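Local coordinates for protein beta-galactosidase/beta-glucuronidase (Faecalibacterium prausnitzii L2-6, PDB 6MVF) that binds flavin mononucleotide and, as a family 2 glycoside hydrolase of a human gut bacterium, probably cleaves beta-linked glucuronides, at residues N55-M60 with K305-N310; V299-D304 with N534-G539; V600-D605 with A640-V645; W246-P251 with F287-E292. All coordinates share one frame; numbering follows the deposited sequence.

Interaction 1: residues N55-M60 with K305-N310; sequences NAVDGM and KLYKGN
M60 carries the apolar and sulfur part of this junction, reaching from the loop 55-60 of the sugar-binding region into the curled loop 305-310 of the TIM-barrel region. Its CG lies 3.9 Å from CD1 of Y307, while its sulfur stands 5.1 Å from the centroid of the Y307 ring and 40° off the ring normal, an oblique Met-aromatic contact. The chain then bends at chi3 (79°), turning the methyl group away from the ring and onto the main chain: M60 CE is 3.4 Å from K305 O and 3.5 Å from G309 N. V57 adds a looser touch, with its CG1 4.4 Å from Y307 CD1, and L306 CD1 lies over one face of the same ring, toward its rim.

The polar links are weak, and both use backbone N-H groups of 305-310. M60 SD accepts from Y307 N at 3.3 Å in a nearly straight (166°) though weak bond. The other weak bond runs from G309 N to A56 O, which also takes a CA-H...O contact from Y307 CA at 3.3 Å. The A56 methyl group meanwhile rests on the main chain, 3.6 Å from K308 C. G309, with its positive phi and no side chain, lets A56 lie against the main chain here, and with K308 it faces K305 in a classic beta bulge.

Beyond the two loops, K305 and K308 both form salt bridges to D316 of helix 314-327, and K305 also bonds to Q319 there. R551 of strand 551-552 bonds to M60 O, and Y307 OH reaches E265 of the second subunit, placing the junction between barrel, sugar-binding region and subunit interface.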
loop_
_atom_site.group_PDB
_atom_site.type_symbol
_atom_site.label_atom_id
_atom_site.label_comp_id
_atom_site.label_asym_id
_atom_site.label_seq_id
_atom_site.Cartn_x
_atom_site.Cartn_y
_atom_site.Cartn_z
ATOM N N ASN A 55 4.650 -33.067 -1.459
ATOM C CA ASN A 55 5.858 -33.464 -0.740
ATOM C C ASN A 55 6.390 -32.365 0.177
ATOM O O ASN A 55 7.542 -32.445 0.615
ATOM C CB ASN A 55 6.966 -33.899 -1.713
ATOM C CG ASN A 55 6.575 -35.104 -2.565
ATOM O OD1 ASN A 55 6.709 -35.093 -3.798
ATOM N ND2 ASN A 55 6.078 -36.144 -1.908
ATOM N N ALA A 56 5.574 -31.352 0.487
ATOM C CA ALA A 56 6.064 -30.191 1.229
ATOM C C ALA A 56 6.593 -30.568 2.600
ATOM O O ALA A 56 7.481 -29.896 3.126
ATOM C CB ALA A 56 4.956 -29.157 1.382
ATOM N N VAL A 57 6.051 -31.613 3.212
ATOM C CA VAL A 57 6.522 -32.081 4.507
ATOM C C VAL A 57 7.331 -33.372 4.380
ATOM O O VAL A 57 8.470 -33.438 4.844
ATOM C CB VAL A 57 5.353 -32.235 5.503
ATOM C CG1 VAL A 57 5.846 -32.766 6.837
ATOM C CG2 VAL A 57 4.671 -30.891 5.672
ATOM N N ASP A 58 6.780 -34.406 3.729
ATOM C CA ASP A 58 7.505 -35.678 3.763
ATOM C C ASP A 58 8.786 -35.631 2.928
ATOM O O ASP A 58 9.693 -36.441 3.158
ATOM C CB ASP A 58 6.594 -36.853 3.354
ATOM C CG ASP A 58 6.173 -36.827 1.881
ATOM O OD1 ASP A 58 6.457 -35.837 1.166
ATOM O OD2 ASP A 58 5.537 -37.819 1.434
ATOM N N GLY A 59 8.894 -34.675 1.999
ATOM C CA GLY A 59 10.095 -34.453 1.214
ATOM C C GLY A 59 11.265 -33.893 2.004
ATOM O O GLY A 59 12.367 -33.785 1.447
ATOM N N MET A 60 11.058 -33.553 3.294
ATOM C CA MET A 60 12.151 -33.023 4.102
ATOM C C MET A 60 12.026 -33.278 5.608
ATOM O O MET A 60 12.797 -32.684 6.382
ATOM C CB MET A 60 12.293 -31.519 3.835
ATOM C CG MET A 60 11.262 -30.618 4.495
ATOM S SD MET A 60 11.611 -28.894 4.053
ATOM C CE MET A 60 10.933 -28.800 2.408
ATOM N N LYS A 305 12.006 -24.544 0.823
ATOM C CA LYS A 305 12.001 -23.814 2.089
ATOM C C LYS A 305 11.276 -24.652 3.129
ATOM O O LYS A 305 10.406 -25.451 2.780
ATOM C CB LYS A 305 11.329 -22.454 1.932
ATOM C CG LYS A 305 11.701 -21.428 2.961
ATOM C CD LYS A 305 11.117 -20.062 2.548
ATOM C CE LYS A 305 11.363 -19.017 3.607
ATOM N NZ LYS A 305 11.032 -17.641 3.146
ATOM N N LEU A 306 11.633 -24.455 4.408
ATOM C CA LEU A 306 11.185 -25.308 5.509
ATOM C C LEU A 306 9.686 -25.597 5.496
ATOM O O LEU A 306 8.873 -24.700 5.739
ATOM C CB LEU A 306 11.556 -24.700 6.861
ATOM C CG LEU A 306 11.255 -25.623 8.059
ATOM C CD1 LEU A 306 12.116 -26.862 8.012
ATOM C CD2 LEU A 306 11.454 -24.922 9.387
ATOM N N TYR A 307 9.339 -26.863 5.222
ATOM C CA TYR A 307 7.980 -27.420 5.178
ATOM C C TYR A 307 7.078 -26.718 4.175
ATOM O O TYR A 307 5.854 -26.801 4.272
ATOM C CB TYR A 307 7.336 -27.455 6.570
ATOM C CG TYR A 307 8.193 -28.238 7.534
ATOM C CD1 TYR A 307 8.701 -29.479 7.179
ATOM C CD2 TYR A 307 8.550 -27.708 8.771
ATOM C CE1 TYR A 307 9.511 -30.186 8.038
ATOM C CE2 TYR A 307 9.348 -28.403 9.641
ATOM C CZ TYR A 307 9.838 -29.645 9.271
ATOM O OH TYR A 307 10.656 -30.351 10.144
ATOM N N LYS A 308 7.652 -26.066 3.179
ATOM C CA LYS A 308 6.906 -25.622 2.013
ATOM C C LYS A 308 7.222 -26.452 0.784
ATOM O O LYS A 308 6.642 -26.191 -0.283
ATOM C CB LYS A 308 7.214 -24.158 1.682
ATOM C CG LYS A 308 6.576 -23.133 2.533
ATOM C CD LYS A 308 7.088 -21.799 2.065
ATOM C CE LYS A 308 6.396 -20.671 2.784
ATOM N NZ LYS A 308 6.228 -19.507 1.862
ATOM N N GLY A 309 8.151 -27.408 0.891
ATOM C CA GLY A 309 8.672 -28.064 -0.301
ATOM C C GLY A 309 9.310 -27.041 -1.212
ATOM O O GLY A 309 9.988 -26.112 -0.756
ATOM N N ASN A 310 9.059 -27.181 -2.517
ATOM C CA ASN A 310 9.463 -26.190 -3.506
ATOM C C ASN A 310 8.321 -25.229 -3.886
ATOM O O ASN A 310 8.398 -24.542 -4.920
ATOM C CB ASN A 310 10.016 -26.890 -4.746
ATOM C CG ASN A 310 9.027 -27.861 -5.354
ATOM O OD1 ASN A 310 7.895 -27.991 -4.882
ATOM N ND2 ASN A 310 9.444 -28.541 -6.422
#

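Interaction 2: residues V299-D304 with N534-G539; sequences VSRHQD and NMFDFG
D304 OD2 is gripped by several donors at once. G539 N gives it a hydrogen bond of 2.7 Å on the syn lone pair, a water donates to it from 2.8 Å and bonds weakly to G539 O as well, and Y156 OH adds a further bond. The other oxygen, D304 OD1, lies beside F538 CB at 3.3 Å.

Next along the contact, H302 tips its imidazole over F538. H302 CD2 sits above the centre of the phenyl face, yet the ring planes are 47° apart, so the pair is neither a stack nor an edge-to-face contact. H302 ND1 is bonded to Y337 OH, which helps fix the rotation of the ring. R301 takes a different approach: its CG meets the rim of the F536 ring, 4.0 Å from CE2, and the guanidinium group continues to a salt bridge with D320.

At the strand end the backbone takes over. M535 N donates to S300 O over 2.9 Å, and V299 CG2 packs against M535 CB at 3.9 Å. With CG anti to the backbone N (chi1 -178°), N534 sends its amide forward along the chain, where OD1 accepts from F536 N at 3.2 Å, on a lone pair, closing an Asx turn.

These bonds join the chain leaving strand 292-300 to the chain leaving strand 529-532, neighbours in the closed TIM barrel, at the C-terminal end where such barrels carry their active sites. The buried D304 carboxylate and S300 carbonyl each have defined donors, consistent with two exit loops held by directional bonds as well as aromatic packing.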
loop_
_atom_site.group_PDB
_atom_site.type_symbol
_atom_site.label_atom_id
_atom_site.label_comp_id
_atom_site.label_asym_id
_atom_site.label_seq_id
_atom_site.Cartn_x
_atom_site.Cartn_y
_atom_site.Cartn_z
ATOM N N VAL A 299 27.523 -18.467 -4.646
ATOM C CA VAL A 299 26.846 -19.569 -3.975
ATOM C C VAL A 299 25.926 -20.261 -4.974
ATOM O O VAL A 299 25.622 -19.737 -6.044
ATOM C CB VAL A 299 26.043 -19.076 -2.730
ATOM C CG1 VAL A 299 26.928 -18.313 -1.777
ATOM C CG2 VAL A 299 24.900 -18.180 -3.140
ATOM N N SER A 300 25.491 -21.459 -4.615
ATOM C CA SER A 300 24.393 -22.142 -5.278
ATOM C C SER A 300 23.154 -22.013 -4.414
ATOM O O SER A 300 23.243 -21.707 -3.221
ATOM C CB SER A 300 24.729 -23.611 -5.520
ATOM O OG SER A 300 25.819 -23.724 -6.435
ATOM N N ARG A 301 21.990 -22.246 -5.027
ATOM C CA ARG A 301 20.710 -22.061 -4.346
ATOM C C ARG A 301 19.714 -23.069 -4.889
ATOM O O ARG A 301 19.468 -23.096 -6.096
ATOM C CB ARG A 301 20.196 -20.625 -4.548
ATOM C CG ARG A 301 18.889 -20.272 -3.823
ATOM C CD ARG A 301 17.708 -20.102 -4.784
ATOM N NE ARG A 301 16.466 -19.812 -4.068
ATOM C CZ ARG A 301 15.266 -19.677 -4.641
ATOM N NH1 ARG A 301 15.122 -19.809 -5.958
ATOM N NH2 ARG A 301 14.203 -19.387 -3.897
ATOM N N HIS A 302 19.149 -23.895 -4.007
ATOM C CA HIS A 302 18.029 -24.770 -4.337
ATOM C C HIS A 302 16.704 -24.022 -4.111
ATOM O O HIS A 302 16.681 -22.937 -3.520
ATOM C CB HIS A 302 18.104 -26.046 -3.504
ATOM C CG HIS A 302 18.728 -27.200 -4.219
ATOM N ND1 HIS A 302 18.245 -27.677 -5.417
ATOM C CD2 HIS A 302 19.780 -27.988 -3.894
ATOM C CE1 HIS A 302 18.986 -28.698 -5.812
ATOM N NE2 HIS A 302 19.919 -28.914 -4.900
ATOM N N GLN A 303 15.583 -24.598 -4.594
ATOM C CA GLN A 303 14.318 -23.857 -4.638
ATOM C C GLN A 303 13.290 -24.288 -3.568
ATOM O O GLN A 303 12.078 -24.196 -3.782
ATOM C CB GLN A 303 13.710 -23.940 -6.038
ATOM C CG GLN A 303 13.088 -25.257 -6.393
ATOM C CD GLN A 303 12.459 -25.254 -7.784
ATOM O OE1 GLN A 303 12.264 -24.204 -8.388
ATOM N NE2 GLN A 303 12.139 -26.443 -8.294
ATOM N N ASP A 304 13.736 -24.693 -2.385
ATOM C CA ASP A 304 12.813 -25.178 -1.376
ATOM C C ASP A 304 12.960 -24.364 -0.094
ATOM O O ASP A 304 13.899 -23.583 0.066
ATOM C CB ASP A 304 13.012 -26.687 -1.116
ATOM C CG ASP A 304 14.426 -27.051 -0.607
ATOM O OD1 ASP A 304 15.326 -26.182 -0.552
ATOM O OD2 ASP A 304 14.630 -28.232 -0.257
ATOM N N ASN A 534 26.127 -25.093 -0.009
ATOM C CA ASN A 534 25.069 -24.435 -0.774
ATOM C C ASN A 534 24.703 -23.186 0.075
ATOM O O ASN A 534 25.161 -23.074 1.214
ATOM C CB ASN A 534 23.884 -25.418 -0.988
ATOM C CG ASN A 534 22.741 -24.841 -1.819
ATOM O OD1 ASN A 534 21.958 -24.029 -1.338
ATOM N ND2 ASN A 534 22.616 -25.301 -3.062
ATOM N N MET A 535 23.917 -22.241 -0.464
ATOM C CA MET A 535 23.546 -21.064 0.324
ATOM C C MET A 535 22.719 -21.452 1.537
ATOM O O MET A 535 22.936 -20.936 2.644
ATOM C CB MET A 535 22.754 -20.062 -0.524
ATOM C CG MET A 535 22.407 -18.784 0.213
ATOM S SD MET A 535 23.822 -17.751 0.705
ATOM C CE MET A 535 23.023 -16.534 1.750
ATOM N N PHE A 536 21.744 -22.337 1.335
ATOM C CA PHE A 536 20.819 -22.762 2.366
ATOM C C PHE A 536 20.867 -24.274 2.466
ATOM O O PHE A 536 20.993 -24.955 1.441
ATOM C CB PHE A 536 19.378 -22.344 2.051
ATOM C CG PHE A 536 19.224 -20.909 1.707
ATOM C CD1 PHE A 536 19.274 -19.931 2.703
ATOM C CD2 PHE A 536 19.022 -20.524 0.397
ATOM C CE1 PHE A 536 19.131 -18.582 2.382
ATOM C CE2 PHE A 536 18.877 -19.168 0.060
ATOM C CZ PHE A 536 18.937 -18.198 1.047
ATOM N N ASP A 537 20.776 -24.796 3.701
ATOM C CA ASP A 537 20.321 -26.162 3.891
ATOM C C ASP A 537 19.115 -26.420 2.984
ATOM O O ASP A 537 18.296 -25.528 2.743
ATOM C CB ASP A 537 19.936 -26.396 5.354
ATOM C CG ASP A 537 21.035 -25.974 6.370
ATOM O OD1 ASP A 537 22.245 -26.096 6.101
ATOM O OD2 ASP A 537 20.662 -25.531 7.484
ATOM N N PHE A 538 19.008 -27.630 2.443
ATOM C CA PHE A 538 17.886 -27.941 1.561
ATOM C C PHE A 538 17.449 -29.379 1.819
ATOM O O PHE A 538 18.165 -30.149 2.472
ATOM C CB PHE A 538 18.247 -27.691 0.079
ATOM C CG PHE A 538 19.435 -28.500 -0.427
ATOM C CD1 PHE A 538 20.725 -28.036 -0.281
ATOM C CD2 PHE A 538 19.250 -29.713 -1.062
ATOM C CE1 PHE A 538 21.806 -28.762 -0.743
ATOM C CE2 PHE A 538 20.324 -30.428 -1.541
ATOM C CZ PHE A 538 21.602 -29.956 -1.379
ATOM N N GLY A 539 16.280 -29.746 1.297
ATOM C CA GLY A 539 15.675 -31.037 1.604
ATOM C C GLY A 539 16.155 -32.186 0.723
ATOM O O GLY A 539 16.144 -32.090 -0.509
HETATM O O HOH W 1 15.696 -29.497 -2.535
#

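Interaction 3: residues V600-D605 with A640-V645; sequences VYSNQD and AVADTV
V600 and A640 meet across the interior of a beta-sandwich, the C-terminal domain in which one sheet holds strand 596-602 and the facing sheet holds strand 635-641. V600 CG2 touches A640 CB at 3.9 Å, a simple apolar contact between the two layers. Farther along, where both strands have given way to turns, Q604 lies across A642 and D643: its CG is 3.4 Å from A642 CB, and its OE1 comes to 3.1 Å from D643 CB. The side chains of Q604 and D643 cross at about a right angle, while the amide and carboxylate planes are only 16° apart. No hydrogen bond links the segments, so packing alone joins them here.

A second shell sets these groups in place. S602 OG accepts from Q604 N at 3.0 Å, making an ST turn that brings Q604 round toward the other sheet, and the same hydroxyl is bonded to M580 O. A bend at chi2 (-68°) folds the glutamine chain over, and NE2 of Q604 is weakly bonded to N603 OD1. Replacing Q604 by an alanine would probably open a gap beside the A642 methyl group and take away the amide lying against D643 CB. Outward from there, V581 of strand 581-583 packs on V600, A642 and V645. The opposing turn is pinned by its own backbone, A642 N donating to V645 O over 3.0 Å.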
loop_
_atom_site.group_PDB
_atom_site.type_symbol
_atom_site.label_atom_id
_atom_site.label_comp_id
_atom_site.label_asym_id
_atom_site.label_seq_id
_atom_site.Cartn_x
_atom_site.Cartn_y
_atom_site.Cartn_z
ATOM N N VAL A 600 36.823 -13.697 15.584
ATOM C CA VAL A 600 36.081 -12.584 15.001
ATOM C C VAL A 600 36.341 -12.529 13.497
ATOM O O VAL A 600 37.482 -12.653 13.036
ATOM C CB VAL A 600 36.426 -11.231 15.663
ATOM C CG1 VAL A 600 35.610 -10.140 15.037
ATOM C CG2 VAL A 600 36.158 -11.274 17.143
ATOM N N TYR A 601 35.265 -12.347 12.735
ATOM C CA TYR A 601 35.319 -12.048 11.312
ATOM C C TYR A 601 34.970 -10.581 11.090
ATOM O O TYR A 601 34.033 -10.061 11.704
ATOM C CB TYR A 601 34.340 -12.926 10.539
ATOM C CG TYR A 601 34.529 -14.395 10.789
ATOM C CD1 TYR A 601 35.801 -14.952 10.785
ATOM C CD2 TYR A 601 33.445 -15.225 11.037
ATOM C CE1 TYR A 601 35.993 -16.296 10.997
ATOM C CE2 TYR A 601 33.628 -16.585 11.267
ATOM C CZ TYR A 601 34.912 -17.106 11.241
ATOM O OH TYR A 601 35.130 -18.446 11.452
ATOM N N SER A 602 35.726 -9.912 10.219
ATOM C CA SER A 602 35.468 -8.507 9.938
ATOM C C SER A 602 36.056 -8.132 8.583
ATOM O O SER A 602 37.095 -8.660 8.182
ATOM C CB SER A 602 36.049 -7.608 11.031
ATOM O OG SER A 602 35.687 -6.270 10.760
ATOM N N ASN A 603 35.381 -7.222 7.882
ATOM C CA ASN A 603 35.994 -6.601 6.721
ATOM C C ASN A 603 36.761 -5.330 7.085
ATOM O O ASN A 603 37.291 -4.658 6.201
ATOM C CB ASN A 603 34.957 -6.341 5.607
ATOM C CG ASN A 603 33.773 -5.536 6.062
ATOM O OD1 ASN A 603 33.804 -4.856 7.096
ATOM N ND2 ASN A 603 32.711 -5.593 5.276
ATOM N N GLN A 604 36.843 -4.999 8.361
ATOM C CA GLN A 604 37.848 -4.081 8.857
ATOM C C GLN A 604 39.129 -4.853 9.128
ATOM O O GLN A 604 39.130 -6.084 9.220
ATOM C CB GLN A 604 37.370 -3.407 10.139
ATOM C CG GLN A 604 35.934 -2.974 10.080
ATOM C CD GLN A 604 35.693 -1.836 9.104
ATOM O OE1 GLN A 604 35.612 -0.677 9.500
ATOM N NE2 GLN A 604 35.545 -2.167 7.830
ATOM N N ASP A 605 40.232 -4.127 9.260
ATOM C CA ASP A 605 41.507 -4.798 9.454
ATOM C C ASP A 605 42.005 -4.759 10.893
ATOM O O ASP A 605 43.001 -5.418 11.205
ATOM C CB ASP A 605 42.560 -4.198 8.525
ATOM C CG ASP A 605 42.204 -4.361 7.067
ATOM O OD1 ASP A 605 41.696 -5.456 6.700
ATOM O OD2 ASP A 605 42.426 -3.387 6.299
ATOM N N ALA A 640 33.476 -7.035 20.454
ATOM C CA ALA A 640 34.498 -6.793 19.446
ATOM C C ALA A 640 34.230 -5.441 18.800
ATOM O O ALA A 640 33.118 -5.183 18.325
ATOM C CB ALA A 640 34.536 -7.909 18.404
ATOM N N VAL A 641 35.243 -4.573 18.822
ATOM C CA VAL A 641 35.178 -3.221 18.292
ATOM C C VAL A 641 36.059 -3.178 17.052
ATOM O O VAL A 641 37.290 -3.258 17.144
ATOM C CB VAL A 641 35.631 -2.179 19.322
ATOM C CG1 VAL A 641 35.634 -0.800 18.697
ATOM C CG2 VAL A 641 34.724 -2.211 20.537
ATOM N N ALA A 642 35.435 -3.083 15.886
ATOM C CA ALA A 642 36.194 -2.842 14.671
ATOM C C ALA A 642 36.317 -1.335 14.532
ATOM O O ALA A 642 36.699 -0.667 15.494
ATOM C CB ALA A 642 35.529 -3.498 13.464
ATOM N N ASP A 643 35.979 -0.764 13.382
ATOM C CA ASP A 643 36.165 0.679 13.280
ATOM C C ASP A 643 34.879 1.392 13.674
ATOM O O ASP A 643 34.770 1.908 14.791
ATOM C CB ASP A 643 36.623 1.067 11.877
ATOM C CG ASP A 643 36.871 2.559 11.734
ATOM O OD1 ASP A 643 36.879 3.065 10.587
ATOM O OD2 ASP A 643 37.040 3.229 12.780
ATOM N N THR A 644 33.894 1.413 12.783
ATOM C CA THR A 644 32.610 2.037 13.071
ATOM C C THR A 644 31.544 1.036 13.493
ATOM O O THR A 644 30.382 1.421 13.648
ATOM C CB THR A 644 32.115 2.814 11.849
ATOM O OG1 THR A 644 32.171 1.965 10.686
ATOM C CG2 THR A 644 32.965 4.064 11.638
ATOM N N VAL A 645 31.895 -0.233 13.649
ATOM C CA VAL A 645 30.920 -1.268 13.956
ATOM C C VAL A 645 31.391 -2.015 15.189
ATOM O O VAL A 645 32.589 -2.072 15.483
ATOM C CB VAL A 645 30.710 -2.235 12.773
ATOM C CG1 VAL A 645 29.926 -1.545 11.701
ATOM C CG2 VAL A 645 32.051 -2.704 12.224
#

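Interaction 4: residues W246-P251 with F287-E292; sequences WSMDEP and FSINGE
I289 drives its CD1 into a notch between W246 and M248, and this is the tightly packed half of the contact. The methyl group meets the tryptophan at the edge of its ring, 4.0 Å from CZ3 of W246, and lies 4.1 Å from M248 SD. The fully extended isoleucine, with CG1 anti to the backbone N (chi1 178°), delivers CD1 to that point. Bends at chi2 and chi3 curl M248 so that its CE comes 4.2 Å from CE2 of F287, which continues the apolar row.

One polar bond closes the contact. N290 ND2 donates to W246 O at 2.9 Å, in the plane of its own amide but well above the carbonyl plane (47°), hence off the lone pairs. The amide's other end, OD1, accepts from S278 N, so both ends of the group are held. A leucine in its place would probably leave W246 O and S278 N without these partners, and the turn joined to the 246-251 loop by apolar packing.

The outer side is looser. N290 and G291 form the corner of a type I' turn from I289 to E292, and G291, E292 and D249 are exposed. D249 OD2 and E292 OE2 remain 6.6 Å apart, like charges with no direct contact. S247 presents CB to N290 ND2 and uses its OG to accept from E250 N, an ST motif.

Around this, T294 and L296 of strand 292-300 back M248, L392 and F393 of strand 391-398 touch F287, and W246 NE1 is bonded to D348 O in helix 341-350, seating the loop of the middle beta domain against the base of the barrel.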
loop_
_atom_site.group_PDB
_atom_site.type_symbol
_atom_site.label_atom_id
_atom_site.label_comp_id
_atom_site.label_asym_id
_atom_site.label_seq_id
_atom_site.Cartn_x
_atom_site.Cartn_y
_atom_site.Cartn_z
ATOM N N TRP A 246 24.465 -2.900 -17.758
ATOM C CA TRP A 246 24.107 -3.804 -16.667
ATOM C C TRP A 246 25.363 -4.462 -16.074
ATOM O O TRP A 246 26.211 -4.979 -16.812
ATOM C CB TRP A 246 23.136 -4.876 -17.183
ATOM C CG TRP A 246 22.605 -5.786 -16.108
ATOM C CD1 TRP A 246 21.426 -5.652 -15.436
ATOM C CD2 TRP A 246 23.242 -6.954 -15.564
ATOM N NE1 TRP A 246 21.282 -6.661 -14.516
ATOM C CE2 TRP A 246 22.387 -7.471 -14.571
ATOM C CE3 TRP A 246 24.449 -7.612 -15.820
ATOM C CZ2 TRP A 246 22.702 -8.619 -13.836
ATOM C CZ3 TRP A 246 24.753 -8.747 -15.099
ATOM C CH2 TRP A 246 23.885 -9.239 -14.113
ATOM N N SER A 247 25.476 -4.451 -14.743
ATOM C CA SER A 247 26.478 -5.269 -14.054
ATOM C C SER A 247 25.913 -5.682 -12.702
ATOM O O SER A 247 24.852 -5.215 -12.295
ATOM C CB SER A 247 27.814 -4.532 -13.888
ATOM O OG SER A 247 27.744 -3.566 -12.852
ATOM N N MET A 248 26.618 -6.587 -12.011
ATOM C CA MET A 248 26.166 -7.032 -10.687
ATOM C C MET A 248 26.122 -5.880 -9.692
ATOM O O MET A 248 25.227 -5.833 -8.839
ATOM C CB MET A 248 27.057 -8.160 -10.142
ATOM C CG MET A 248 26.972 -9.449 -10.955
ATOM S SD MET A 248 27.990 -9.424 -12.459
ATOM C CE MET A 248 29.622 -9.506 -11.691
ATOM N N ASP A 249 27.054 -4.932 -9.799
ATOM C CA ASP A 249 27.046 -3.772 -8.918
ATOM C C ASP A 249 26.004 -2.717 -9.317
ATOM O O ASP A 249 25.431 -2.060 -8.439
ATOM C CB ASP A 249 28.445 -3.167 -8.867
ATOM C CG ASP A 249 29.348 -3.903 -7.898
ATOM O OD1 ASP A 249 28.816 -4.600 -6.986
ATOM O OD2 ASP A 249 30.585 -3.791 -8.047
ATOM N N GLU A 250 25.750 -2.535 -10.626
ATOM C CA GLU A 250 24.755 -1.592 -11.152
ATOM C C GLU A 250 23.859 -2.309 -12.154
ATOM O O GLU A 250 24.080 -2.230 -13.369
ATOM C CB GLU A 250 25.421 -0.402 -11.841
ATOM C CG GLU A 250 26.094 0.612 -10.931
ATOM C CD GLU A 250 26.469 1.902 -11.689
ATOM O OE1 GLU A 250 25.553 2.719 -12.003
ATOM O OE2 GLU A 250 27.680 2.080 -11.991
ATOM N N PRO A 251 22.852 -3.026 -11.689
ATOM C CA PRO A 251 22.018 -3.806 -12.631
ATOM C C PRO A 251 20.976 -2.965 -13.362
ATOM O O PRO A 251 19.765 -3.147 -13.201
ATOM C CB PRO A 251 21.376 -4.845 -11.706
ATOM C CG PRO A 251 21.237 -4.084 -10.413
ATOM C CD PRO A 251 22.523 -3.333 -10.290
ATOM N N PHE A 287 37.117 -13.980 -14.988
ATOM C CA PHE A 287 35.902 -13.353 -15.497
ATOM C C PHE A 287 36.042 -11.831 -15.549
ATOM O O PHE A 287 36.572 -11.211 -14.621
ATOM C CB PHE A 287 34.698 -13.746 -14.631
ATOM C CG PHE A 287 33.418 -13.108 -15.047
ATOM C CD1 PHE A 287 32.652 -13.664 -16.046
ATOM C CD2 PHE A 287 32.978 -11.944 -14.437
ATOM C CE1 PHE A 287 31.479 -13.071 -16.429
ATOM C CE2 PHE A 287 31.807 -11.347 -14.813
ATOM C CZ PHE A 287 31.056 -11.909 -15.816
ATOM N N SER A 288 35.573 -11.240 -16.650
ATOM C CA SER A 288 35.441 -9.798 -16.807
ATOM C C SER A 288 34.038 -9.497 -17.289
ATOM O O SER A 288 33.482 -10.235 -18.105
ATOM C CB SER A 288 36.414 -9.196 -17.837
ATOM O OG SER A 288 37.751 -9.593 -17.620
ATOM N N ILE A 289 33.470 -8.394 -16.824
ATOM C CA ILE A 289 32.211 -7.922 -17.378
ATOM C C ILE A 289 32.380 -6.451 -17.727
ATOM O O ILE A 289 32.951 -5.686 -16.940
ATOM C CB ILE A 289 31.036 -8.163 -16.415
ATOM C CG1 ILE A 289 29.741 -7.611 -17.017
ATOM C CG2 ILE A 289 31.348 -7.601 -15.049
ATOM C CD1 ILE A 289 28.484 -8.097 -16.287
ATOM N N ASN A 290 31.956 -6.077 -18.939
ATOM C CA ASN A 290 32.054 -4.692 -19.415
ATOM C C ASN A 290 33.482 -4.171 -19.315
ATOM O O ASN A 290 33.704 -3.006 -18.974
ATOM C CB ASN A 290 31.093 -3.766 -18.655
ATOM C CG ASN A 290 29.625 -4.138 -18.869
ATOM O OD1 ASN A 290 29.234 -4.540 -19.968
ATOM N ND2 ASN A 290 28.812 -4.026 -17.814
ATOM N N GLY A 291 34.456 -5.049 -19.564
ATOM C CA GLY A 291 35.847 -4.657 -19.625
ATOM C C GLY A 291 36.584 -4.576 -18.304
ATOM O O GLY A 291 37.761 -4.200 -18.295
ATOM N N GLU A 292 35.953 -4.907 -17.191
ATOM C CA GLU A 292 36.609 -4.843 -15.895
ATOM C C GLU A 292 36.752 -6.247 -15.327
ATOM O O GLU A 292 35.782 -7.013 -15.303
ATOM C CB GLU A 292 35.832 -3.950 -14.926
ATOM C CG GLU A 292 36.469 -3.877 -13.556
ATOM C CD GLU A 292 36.011 -2.680 -12.739
ATOM O OE1 GLU A 292 35.573 -1.674 -13.351
ATOM O OE2 GLU A 292 36.093 -2.749 -11.486
#

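Overall arrangement
The four contacts sample the successive domains of the chain. Interactions 1 and 2 touch directly, their centres 13 Å apart: the loop 305-310 follows the segment 299-304, so the sugar-binding region meets the same barrel exit that interaction 2 holds. Interaction 4 lies about 25 Å, centre to centre, from interaction 2, yet the two share a sheet in which strands 286-289 and 292-300 are neighbours. Along the chain, interaction 4 falls between the two segments of interaction 1, which alternate with those of interaction 2. Interaction 3 comes last, within the C-terminal sandwich, its centre 28 to 38 Å from the others. Interactions 1, 2 and 4 thus all involve the TIM barrel, unlike interaction 3.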